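PDB 6IA5: phage-like element PBSX protein XepA from Bacillus subtilis, which is of unknown function, does not seem to be involved in host cell lysis, and assembles as a pentamer. Local coordinates for residues E[67-72]-E[109-114]; E[88-93]-E[116-121]. One frame throughout, in Å; residues are numbered along the deposited sequence.

Contact 1: E[67-72]-E[109-114]; sequences ISKVKG and TDWVYL. With ACT (acetate ion), chain B.
Lys69 and Lys71 hold the indole of Trp111 between them where strand 69-76 pairs with strand 107-113, the outermost strand, within this chain, of a four-stranded antiparallel sheet. Over one face of the six-membered ring lies Lys69, its CE 4.1 Å from the centroid and its NZ 4.7 Å away in a cation-pi contact. The opposite face takes CB of Lys71, 3.6 Å from the same centroid, and that side chain then crosses the indole at about a right angle. With CG wedged between its backbone N and carbonyl carbon (chi1 59°), Lys69 runs fully extended beside Tyr113, laying CB over the phenol face. A water links the ammonium to Tyr113 OH; the ammonium also bonds to the backbone O of Glu143 and forms a salt bridge with Asp145, both of a second subunit, and Asp145 bonds Tyr113 OH as well. Val70 points to the other side of the sheet, where CG1 meets CD2 of Leu114. Two bonds between Val70 and Val112 keep the strands in register, Val112 N reaching Val70 O at 2.8 Å. Past Trp111, Thr109 continues the pairing: its N donates to Gly72 O, and OG1 accepts from Gly72 N at 3.0 Å and donates to Asp110 O at 2.8 Å.

Contact 2: E[88-93]-E[116-121]; sequences DNNNVW and KRYYRF. With ACT (acetate ion), chain C.
The turn between strands 80-87 and 94-101 folds over the start of strand 118-125 and is shaped by an Asx motif, in which Asn89 OD1 accepts from Val92 N at 2.8 Å. Beyond the turn, Trp93 and Arg120 form a cation-pi stack: the guanidinium lies flat on the indole, the planes 7° apart, with CZ 3.6 Å from the centroid of the five-membered ring. CD of Arg120 sits squarely over the six-membered ring, so the extended chain follows the indole along its length. The far rim of the indole, at CH2, touches CB of Tyr118 at 3.7 Å. A second flat pair is made by Asn90 and Tyr118. CB of Asn90 stands over the centre of the phenol ring, 3.6 Å from the centroid, and the amide is stacked at 14° to it; CG of Arg117 covers the opposite face, while Asp88 O approaches the ring edge in plane. Asp88 OD1 accepts from Arg117 N at 2.9 Å, met from above the carboxylate plane, and also from Leu106 N of a neighbouring subunit. An acetate, probably from the crystallisation liquor, accepts a bond from Lys116 NZ, which also meets Thr94. Arg120 NH2 also forms a salt bridge with Glu85, so one guanidinium uses its face for the indole and its N-H for a carboxylate, and its charge is probably largely balanced within the chain.

The two contacts lie about 14 Å apart, centre to centre, in a domain built on two four-stranded antiparallel sheets. Contact 1 belongs to the sheet of strands 41-44, 133-140, 69-76 and 107-113; contact 2 joins the loop between strands 80-87 and 94-101 to strand 118-125 of the second sheet. Their segments alternate along the chain, 67-72, 88-93, 109-114, then 116-121, and a short link carries the chain from strand 107-113 to 118-125, from one sheet to the other. Between the sheets, Phe121 packs on Gly72 and on CG2 of Val70, and Tyr119 on Leu114, giving the two layers a common apolar core. Both contacts also reach neighbouring subunits, tying this domain into the pentamer.

Contact 1: E[67-72]-E[109-114]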
ATOM      1  N   ILE E  67      12.335 -21.044 -19.755  1.00 32.81           N
ATOM      2  CA  ILE E  67      11.248 -21.411 -18.856  1.00 30.92           C
ATOM      3  C   ILE E  67      11.536 -20.876 -17.457  1.00 30.73           C
ATOM      4  O   ILE E  67      12.583 -21.177 -16.888  1.00 27.80           O
ATOM      5  CB  ILE E  67      11.002 -22.938 -18.845  1.00 30.76           C
ATOM      6  CG1 ILE E  67      10.752 -23.508 -20.251  1.00 34.30           C
ATOM      7  CG2 ILE E  67       9.864 -23.280 -17.903  1.00 25.83           C
ATOM      8  CD1 ILE E  67       9.683 -22.763 -21.040  1.00 32.76           C
ATOM      9  N   SER E  68      10.581 -20.109 -16.895  1.00 28.29           N
ATOM     10  CA  SER E  68      10.736 -19.525 -15.566  1.00 29.68           C
ATOM     11  C   SER E  68       9.860 -20.228 -14.523  1.00 26.92           C
ATOM     12  O   SER E  68      10.149 -20.146 -13.332  1.00 30.76           O
ATOM     13  CB  SER E  68      10.428 -18.043 -15.622  1.00 29.78           C
ATOM     14  OG  SER E  68       9.062 -17.889 -15.998  1.00 32.51           O
ATOM     15  N   LYS E  69       8.770 -20.878 -14.957  1.00 27.01           N
ATOM     16  CA  LYS E  69       7.781 -21.376 -13.998  1.00 24.94           C
ATOM     17  C   LYS E  69       6.976 -22.506 -14.628  1.00 23.97           C
ATOM     18  O   LYS E  69       6.924 -22.652 -15.856  1.00 24.85           O
ATOM     19  CB  LYS E  69       6.808 -20.256 -13.567  1.00 25.54           C
ATOM     20  CG  LYS E  69       6.009 -19.615 -14.691  1.00 22.79           C
ATOM     21  CD  LYS E  69       5.100 -18.468 -14.199  1.00 24.77           C
ATOM     22  CE  LYS E  69       4.235 -17.917 -15.311  1.00 24.29           C
ATOM     23  NZ  LYS E  69       3.463 -16.717 -14.885  1.00 25.44           N
ATOM     24  N   VAL E  70       6.329 -23.303 -13.771  1.00 26.50           N
ATOM     25  CA  VAL E  70       5.621 -24.480 -14.235  1.00 25.75           C
ATOM     26  C   VAL E  70       4.399 -24.686 -13.354  1.00 26.08           C
ATOM     27  O   VAL E  70       4.406 -24.326 -12.177  1.00 30.64           O
ATOM     28  CB  VAL E  70       6.543 -25.728 -14.263  1.00 30.11           C
ATOM     29  CG1 VAL E  70       7.013 -26.159 -12.883  1.00 26.36           C
ATOM     30  CG2 VAL E  70       5.887 -26.905 -14.990  1.00 29.09           C
ATOM     31  N   LYS E  71       3.347 -25.247 -13.951  1.00 26.06           N
ATOM     32  CA  LYS E  71       2.132 -25.533 -13.211  1.00 26.57           C
ATOM     33  C   LYS E  71       1.557 -26.832 -13.753  1.00 29.28           C
ATOM     34  O   LYS E  71       1.660 -27.095 -14.953  1.00 28.40           O
ATOM     35  CB  LYS E  71       1.124 -24.389 -13.358  1.00 26.67           C
ATOM     36  CG  LYS E  71      -0.142 -24.548 -12.530  1.00 26.17           C
ATOM     37  CD  LYS E  71      -1.012 -23.305 -12.555  1.00 29.43           C
ATOM     38  CE  LYS E  71      -2.207 -23.464 -11.634  1.00 30.40           C
ATOM     39  NZ  LYS E  71      -3.064 -22.281 -11.687  1.00 38.45           N
ATOM     40  N   GLY E  72       0.923 -27.616 -12.867  1.00 30.38           N
ATOM     41  CA  GLY E  72       0.384 -28.907 -13.266  1.00 29.58           C
ATOM     42  C   GLY E  72      -1.079 -29.099 -12.875  1.00 34.71           C
ATOM     43  O   GLY E  72      -1.557 -28.495 -11.909  1.00 32.15           O
ATOM     44  N   THR E 109      -1.543 -27.778  -9.108  1.00 30.53           N
ATOM     45  CA  THR E 109      -0.495 -27.190  -8.277  1.00 30.41           C
ATOM     46  C   THR E 109      -0.629 -25.668  -8.330  1.00 30.77           C
ATOM     47  O   THR E 109      -1.442 -25.146  -9.077  1.00 32.68           O
ATOM     48  CB  THR E 109       0.891 -27.626  -8.775  1.00 34.31           C
ATOM     49  OG1 THR E 109       1.180 -26.931  -9.998  1.00 32.34           O
ATOM     50  CG2 THR E 109       0.969 -29.123  -9.030  1.00 31.21           C
ATOM     51  N   ASP E 110       0.180 -24.953  -7.552  1.00 29.66           N
ATOM     52  CA  ASP E 110       0.416 -23.542  -7.802  1.00 32.78           C
ATOM     53  C   ASP E 110       1.395 -23.384  -8.962  1.00 31.30           C
ATOM     54  O   ASP E 110       2.024 -24.355  -9.376  1.00 31.46           O
ATOM     55  CB  ASP E 110       1.046 -22.904  -6.565  1.00 35.63           C
ATOM     56  CG  ASP E 110       0.075 -22.775  -5.405  1.00 37.85           C
ATOM     57  OD1 ASP E 110      -1.137 -22.932  -5.626  1.00 42.77           O
ATOM     58  OD2 ASP E 110       0.538 -22.491  -4.297  1.00 44.77           O
ATOM     59  N   TRP E 111       1.548 -22.147  -9.462  1.00 27.84           N
ATOM     60  CA  TRP E 111       2.709 -21.831 -10.270  1.00 27.37           C
ATOM     61  C   TRP E 111       3.945 -22.008  -9.397  1.00 30.35           C
ATOM     62  O   TRP E 111       4.012 -21.424  -8.311  1.00 29.99           O
ATOM     63  CB  TRP E 111       2.627 -20.389 -10.822  1.00 26.78           C
ATOM     64  CG  TRP E 111       1.689 -20.286 -11.981  1.00 26.76           C
ATOM     65  CD1 TRP E 111       0.420 -19.771 -11.980  1.00 24.87           C
ATOM     66  CD2 TRP E 111       1.943 -20.780 -13.313  1.00 25.64           C
ATOM     67  NE1 TRP E 111      -0.131 -19.894 -13.240  1.00 28.24           N
ATOM     68  CE2 TRP E 111       0.786 -20.501 -14.079  1.00 27.14           C
ATOM     69  CE3 TRP E 111       3.017 -21.457 -13.922  1.00 26.30           C
ATOM     70  CZ2 TRP E 111       0.691 -20.860 -15.428  1.00 28.40           C
ATOM     71  CZ3 TRP E 111       2.926 -21.793 -15.264  1.00 28.80           C
ATOM     72  CH2 TRP E 111       1.776 -21.499 -16.009  1.00 27.89           C
ATOM     73  N   VAL E 112       4.894 -22.816  -9.877  1.00 27.17           N
ATOM     74  CA  VAL E 112       6.157 -23.007  -9.196  1.00 29.85           C
ATOM     75  C   VAL E 112       7.235 -22.300 -10.008  1.00 28.03           C
ATOM     76  O   VAL E 112       7.404 -22.595 -11.191  1.00 30.66           O
ATOM     77  CB  VAL E 112       6.460 -24.511  -9.053  1.00 29.08           C
ATOM     78  CG1 VAL E 112       7.904 -24.773  -8.616  1.00 33.32           C
ATOM     79  CG2 VAL E 112       5.459 -25.190  -8.127  1.00 29.65           C
ATOM     80  N   TYR E 113       7.928 -21.347  -9.369  1.00 29.02           N
ATOM     81  CA  TYR E 113       8.989 -20.586 -10.013  1.00 32.07           C
ATOM     82  C   TYR E 113      10.274 -21.388  -9.850  1.00 34.27           C
ATOM     83  O   TYR E 113      10.625 -21.753  -8.729  1.00 30.77           O
ATOM     84  CB  TYR E 113       9.062 -19.161  -9.451  1.00 30.17           C
ATOM     85  CG  TYR E 113       7.913 -18.307  -9.930  1.00 30.68           C
ATOM     86  CD1 TYR E 113       6.638 -18.467  -9.395  1.00 27.92           C
ATOM     87  CD2 TYR E 113       8.075 -17.407 -10.978  1.00 28.27           C
ATOM     88  CE1 TYR E 113       5.555 -17.713  -9.850  1.00 26.83           C
ATOM     89  CE2 TYR E 113       7.005 -16.647 -11.444  1.00 27.31           C
ATOM     90  CZ  TYR E 113       5.752 -16.797 -10.871  1.00 27.89           C
ATOM     91  OH  TYR E 113       4.702 -16.068 -11.339  1.00 31.34           O
ATOM     92  N   LEU E 114      10.944 -21.669 -10.977  1.00 32.60           N
ATOM     93  CA  LEU E 114      12.008 -22.655 -11.006  1.00 35.05           C
ATOM     94  C   LEU E 114      13.349 -21.984 -10.721  1.00 36.24           C
ATOM     95  O   LEU E 114      13.530 -20.797 -11.022  1.00 37.04           O
ATOM     96  CB  LEU E 114      11.999 -23.292 -12.396  1.00 32.74           C
ATOM     97  CG  LEU E 114      10.725 -24.077 -12.721  1.00 36.26           C
ATOM     98  CD1 LEU E 114      10.726 -24.466 -14.190  1.00 35.83           C
ATOM     99  CD2 LEU E 114      10.594 -25.314 -11.812  1.00 35.14           C
TER
HETATM  100  C   ACT B 303      -1.422 -19.977  -8.652  1.00 40.00           C
HETATM  101  O   ACT B 303      -1.859 -18.890  -9.081  1.00 58.64           O
HETATM  102  OXT ACT B 303      -0.280 -20.059  -8.141  1.00 38.09           O
HETATM  103  CH3 ACT B 303      -2.354 -21.125  -8.785  1.00 49.46           C
HETATM  104  O   HOH W   1      12.079 -18.802 -12.244  1.00 31.40           O
HETATM  105  O   HOH W   2       2.480 -16.763 -12.442  1.00 32.02           O

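Contact 2: E[88-93]-E[116-121]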
ATOM      1  N   ASP E  88      19.822 -29.881 -10.907  1.00 38.29           N
ATOM      2  CA  ASP E  88      20.875 -29.186 -11.627  1.00 40.94           C
ATOM      3  C   ASP E  88      21.650 -30.115 -12.551  1.00 45.63           C
ATOM      4  O   ASP E  88      22.329 -29.632 -13.452  1.00 52.02           O
ATOM      5  CB  ASP E  88      21.746 -28.346 -10.696  1.00 44.27           C
ATOM      6  CG  ASP E  88      21.245 -26.905 -10.667  1.00 44.36           C
ATOM      7  OD1 ASP E  88      20.864 -26.389 -11.772  1.00 38.08           O
ATOM      8  OD2 ASP E  88      21.184 -26.337  -9.558  1.00 47.81           O
ATOM      9  N   ASN E  89      21.528 -31.440 -12.368  1.00 44.90           N
ATOM     10  CA  ASN E  89      22.315 -32.341 -13.207  1.00 43.42           C
ATOM     11  C   ASN E  89      21.448 -33.318 -13.996  1.00 50.22           C
ATOM     12  O   ASN E  89      21.982 -34.181 -14.681  1.00 48.36           O
ATOM     13  CB  ASN E  89      23.372 -33.101 -12.400  1.00 44.18           C
ATOM     14  CG  ASN E  89      22.778 -33.891 -11.255  1.00 50.27           C
ATOM     15  OD1 ASN E  89      21.597 -34.218 -11.266  1.00 42.55           O
ATOM     16  ND2 ASN E  89      23.584 -34.188 -10.246  1.00 52.35           N
ATOM     17  N   ASN E  90      20.114 -33.214 -13.885  1.00 48.33           N
ATOM     18  CA  ASN E  90      19.210 -34.100 -14.602  1.00 43.87           C
ATOM     19  C   ASN E  90      19.409 -35.544 -14.137  1.00 44.61           C
ATOM     20  O   ASN E  90      19.187 -36.486 -14.897  1.00 43.30           O
ATOM     21  CB  ASN E  90      19.357 -33.973 -16.121  1.00 38.66           C
ATOM     22  CG  ASN E  90      18.167 -34.555 -16.864  1.00 49.63           C
ATOM     23  OD1 ASN E  90      17.088 -34.744 -16.294  1.00 46.75           O
ATOM     24  ND2 ASN E  90      18.343 -34.862 -18.138  1.00 44.41           N
ATOM     25  N   ASN E  91      19.807 -35.711 -12.874  1.00 48.09           N
ATOM     26  CA  ASN E  91      20.106 -37.030 -12.349  1.00 50.93           C
ATOM     27  C   ASN E  91      19.621 -37.125 -10.906  1.00 47.53           C
ATOM     28  O   ASN E  91      18.904 -38.046 -10.546  1.00 43.96           O
ATOM     29  CB  ASN E  91      21.602 -37.342 -12.428  1.00 59.51           C
ATOM     30  CG  ASN E  91      21.875 -38.774 -12.031  1.00 65.98           C
ATOM     31  OD1 ASN E  91      21.379 -39.703 -12.670  1.00 76.28           O
ATOM     32  ND2 ASN E  91      22.622 -38.957 -10.954  1.00 74.73           N
ATOM     33  N   VAL E  92      20.028 -36.174 -10.063  1.00 39.89           N
ATOM     34  CA  VAL E  92      19.556 -36.143  -8.689  1.00 40.05           C
ATOM     35  C   VAL E  92      18.493 -35.046  -8.580  1.00 43.16           C
ATOM     36  O   VAL E  92      18.719 -33.910  -9.006  1.00 43.64           O
ATOM     37  CB  VAL E  92      20.738 -35.927  -7.727  1.00 41.32           C
ATOM     38  CG1 VAL E  92      20.284 -35.731  -6.290  1.00 38.62           C
ATOM     39  CG2 VAL E  92      21.772 -37.050  -7.858  1.00 45.86           C
ATOM     40  N   TRP E  93      17.334 -35.412  -8.013  1.00 42.51           N
ATOM     41  CA  TRP E  93      16.117 -34.605  -8.030  1.00 43.73           C
ATOM     42  C   TRP E  93      15.764 -34.168  -6.609  1.00 43.29           C
ATOM     43  O   TRP E  93      15.861 -34.962  -5.681  1.00 43.15           O
ATOM     44  CB  TRP E  93      14.979 -35.400  -8.695  1.00 37.42           C
ATOM     45  CG  TRP E  93      15.241 -35.546 -10.163  1.00 40.34           C
ATOM     46  CD1 TRP E  93      15.927 -36.556 -10.783  1.00 44.03           C
ATOM     47  CD2 TRP E  93      14.907 -34.600 -11.201  1.00 40.09           C
ATOM     48  NE1 TRP E  93      16.018 -36.322 -12.135  1.00 39.34           N
ATOM     49  CE2 TRP E  93      15.404 -35.124 -12.422  1.00 39.74           C
ATOM     50  CE3 TRP E  93      14.222 -33.373 -11.228  1.00 39.57           C
ATOM     51  CZ2 TRP E  93      15.231 -34.468 -13.644  1.00 33.92           C
ATOM     52  CZ3 TRP E  93      14.064 -32.719 -12.439  1.00 37.27           C
ATOM     53  CH2 TRP E  93      14.567 -33.256 -13.629  1.00 37.76           C
ATOM     54  N   LYS E 116      16.580 -24.444 -10.520  1.00 38.63           N
ATOM     55  CA  LYS E 116      17.618 -25.315 -11.050  1.00 38.18           C
ATOM     56  C   LYS E 116      17.417 -25.445 -12.556  1.00 39.29           C
ATOM     57  O   LYS E 116      16.421 -24.970 -13.092  1.00 38.60           O
ATOM     58  CB  LYS E 116      17.557 -26.676 -10.352  1.00 38.19           C
ATOM     59  CG  LYS E 116      17.594 -26.584  -8.838  1.00 37.75           C
ATOM     60  CD  LYS E 116      17.815 -27.902  -8.162  1.00 39.58           C
ATOM     61  CE  LYS E 116      17.918 -27.697  -6.660  1.00 38.86           C
ATOM     62  NZ  LYS E 116      18.029 -28.995  -5.951  1.00 45.32           N
ATOM     63  N   ARG E 117      18.330 -26.158 -13.220  1.00 33.25           N
ATOM     64  CA  ARG E 117      18.328 -26.205 -14.669  1.00 36.65           C
ATOM     65  C   ARG E 117      17.164 -27.032 -15.238  1.00 37.42           C
ATOM     66  O   ARG E 117      16.618 -26.679 -16.282  1.00 36.87           O
ATOM     67  CB  ARG E 117      19.692 -26.663 -15.179  1.00 37.16           C
ATOM     68  CG  ARG E 117      19.743 -26.732 -16.695  1.00 38.92           C
ATOM     69  CD  ARG E 117      21.163 -26.903 -17.181  1.00 40.39           C
ATOM     70  NE  ARG E 117      21.049 -27.109 -18.611  1.00 37.10           N
ATOM     71  CZ  ARG E 117      22.080 -27.264 -19.432  1.00 40.99           C
ATOM     72  NH1 ARG E 117      23.310 -27.294 -18.960  1.00 38.41           N
ATOM     73  NH2 ARG E 117      21.871 -27.405 -20.726  1.00 38.90           N
ATOM     74  N   TYR E 118      16.795 -28.134 -14.573  1.00 33.35           N
ATOM     75  CA  TYR E 118      15.849 -29.103 -15.111  1.00 34.53           C
ATOM     76  C   TYR E 118      14.652 -29.217 -14.177  1.00 32.36           C
ATOM     77  O   TYR E 118      14.817 -29.140 -12.956  1.00 33.80           O
ATOM     78  CB  TYR E 118      16.496 -30.495 -15.219  1.00 34.76           C
ATOM     79  CG  TYR E 118      17.725 -30.527 -16.090  1.00 36.99           C
ATOM     80  CD1 TYR E 118      17.619 -30.716 -17.460  1.00 38.16           C
ATOM     81  CD2 TYR E 118      18.990 -30.330 -15.552  1.00 38.18           C
ATOM     82  CE1 TYR E 118      18.740 -30.727 -18.276  1.00 42.96           C
ATOM     83  CE2 TYR E 118      20.120 -30.334 -16.350  1.00 39.30           C
ATOM     84  CZ  TYR E 118      19.988 -30.546 -17.713  1.00 42.33           C
ATOM     85  OH  TYR E 118      21.085 -30.553 -18.518  1.00 48.93           O
ATOM     86  N   TYR E 119      13.466 -29.417 -14.768  1.00 31.10           N
ATOM     87  CA  TYR E 119      12.247 -29.647 -14.002  1.00 31.72           C
ATOM     88  C   TYR E 119      11.596 -30.934 -14.507  1.00 34.63           C
ATOM     89  O   TYR E 119      11.862 -31.355 -15.638  1.00 31.61           O
ATOM     90  CB  TYR E 119      11.288 -28.444 -14.091  1.00 28.81           C
ATOM     91  CG  TYR E 119      10.841 -28.074 -15.484  1.00 30.07           C
ATOM     92  CD1 TYR E 119      11.625 -27.255 -16.293  1.00 29.21           C
ATOM     93  CD2 TYR E 119       9.644 -28.550 -16.011  1.00 28.77           C
ATOM     94  CE1 TYR E 119      11.239 -26.925 -17.584  1.00 27.33           C
ATOM     95  CE2 TYR E 119       9.237 -28.208 -17.297  1.00 27.38           C
ATOM     96  CZ  TYR E 119      10.037 -27.395 -18.085  1.00 29.38           C
ATOM     97  OH  TYR E 119       9.652 -27.099 -19.362  1.00 30.76           O
ATOM     98  N   ARG E 120      10.724 -31.531 -13.672  1.00 31.42           N
ATOM     99  CA  ARG E 120       9.902 -32.640 -14.121  1.00 33.05           C
ATOM    100  C   ARG E 120       8.705 -32.776 -13.192  1.00 29.89           C
ATOM    101  O   ARG E 120       8.730 -32.287 -12.055  1.00 33.28           O
ATOM    102  CB  ARG E 120      10.703 -33.960 -14.075  1.00 33.41           C
ATOM    103  CG  ARG E 120      10.850 -34.524 -12.668  1.00 35.70           C
ATOM    104  CD  ARG E 120      11.589 -35.862 -12.677  1.00 39.74           C
ATOM    105  NE  ARG E 120      11.719 -36.371 -11.319  1.00 39.40           N
ATOM    106  CZ  ARG E 120      12.433 -37.449 -10.989  1.00 41.44           C
ATOM    107  NH1 ARG E 120      13.037 -38.149 -11.929  1.00 34.75           N
ATOM    108  NH2 ARG E 120      12.559 -37.809  -9.722  1.00 37.61           N
ATOM    109  N   PHE E 121       7.663 -33.434 -13.712  1.00 27.55           N
ATOM    110  CA  PHE E 121       6.583 -33.945 -12.895  1.00 31.96           C
ATOM    111  C   PHE E 121       6.853 -35.427 -12.642  1.00 33.86           C
ATOM    112  O   PHE E 121       7.311 -36.144 -13.532  1.00 35.64           O
ATOM    113  CB  PHE E 121       5.241 -33.802 -13.623  1.00 33.00           C
ATOM    114  CG  PHE E 121       4.687 -32.396 -13.680  1.00 33.12           C
ATOM    115  CD1 PHE E 121       5.414 -31.312 -13.194  1.00 31.76           C
ATOM    116  CD2 PHE E 121       3.437 -32.162 -14.232  1.00 33.31           C
ATOM    117  CE1 PHE E 121       4.898 -30.018 -13.263  1.00 32.03           C
ATOM    118  CE2 PHE E 121       2.932 -30.868 -14.312  1.00 35.21           C
ATOM    119  CZ  PHE E 121       3.659 -29.802 -13.834  1.00 32.44           C
TER
HETATM  120  C   ACT C 305      20.753 -31.295  -7.571  1.00 65.84           C
HETATM  121  O   ACT C 305      21.247 -31.826  -8.601  1.00 64.72           O
HETATM  122  OXT ACT C 305      20.324 -30.137  -7.637  1.00 70.17           O
HETATM  123  CH3 ACT C 305      20.655 -31.976  -6.218  1.00 63.55           C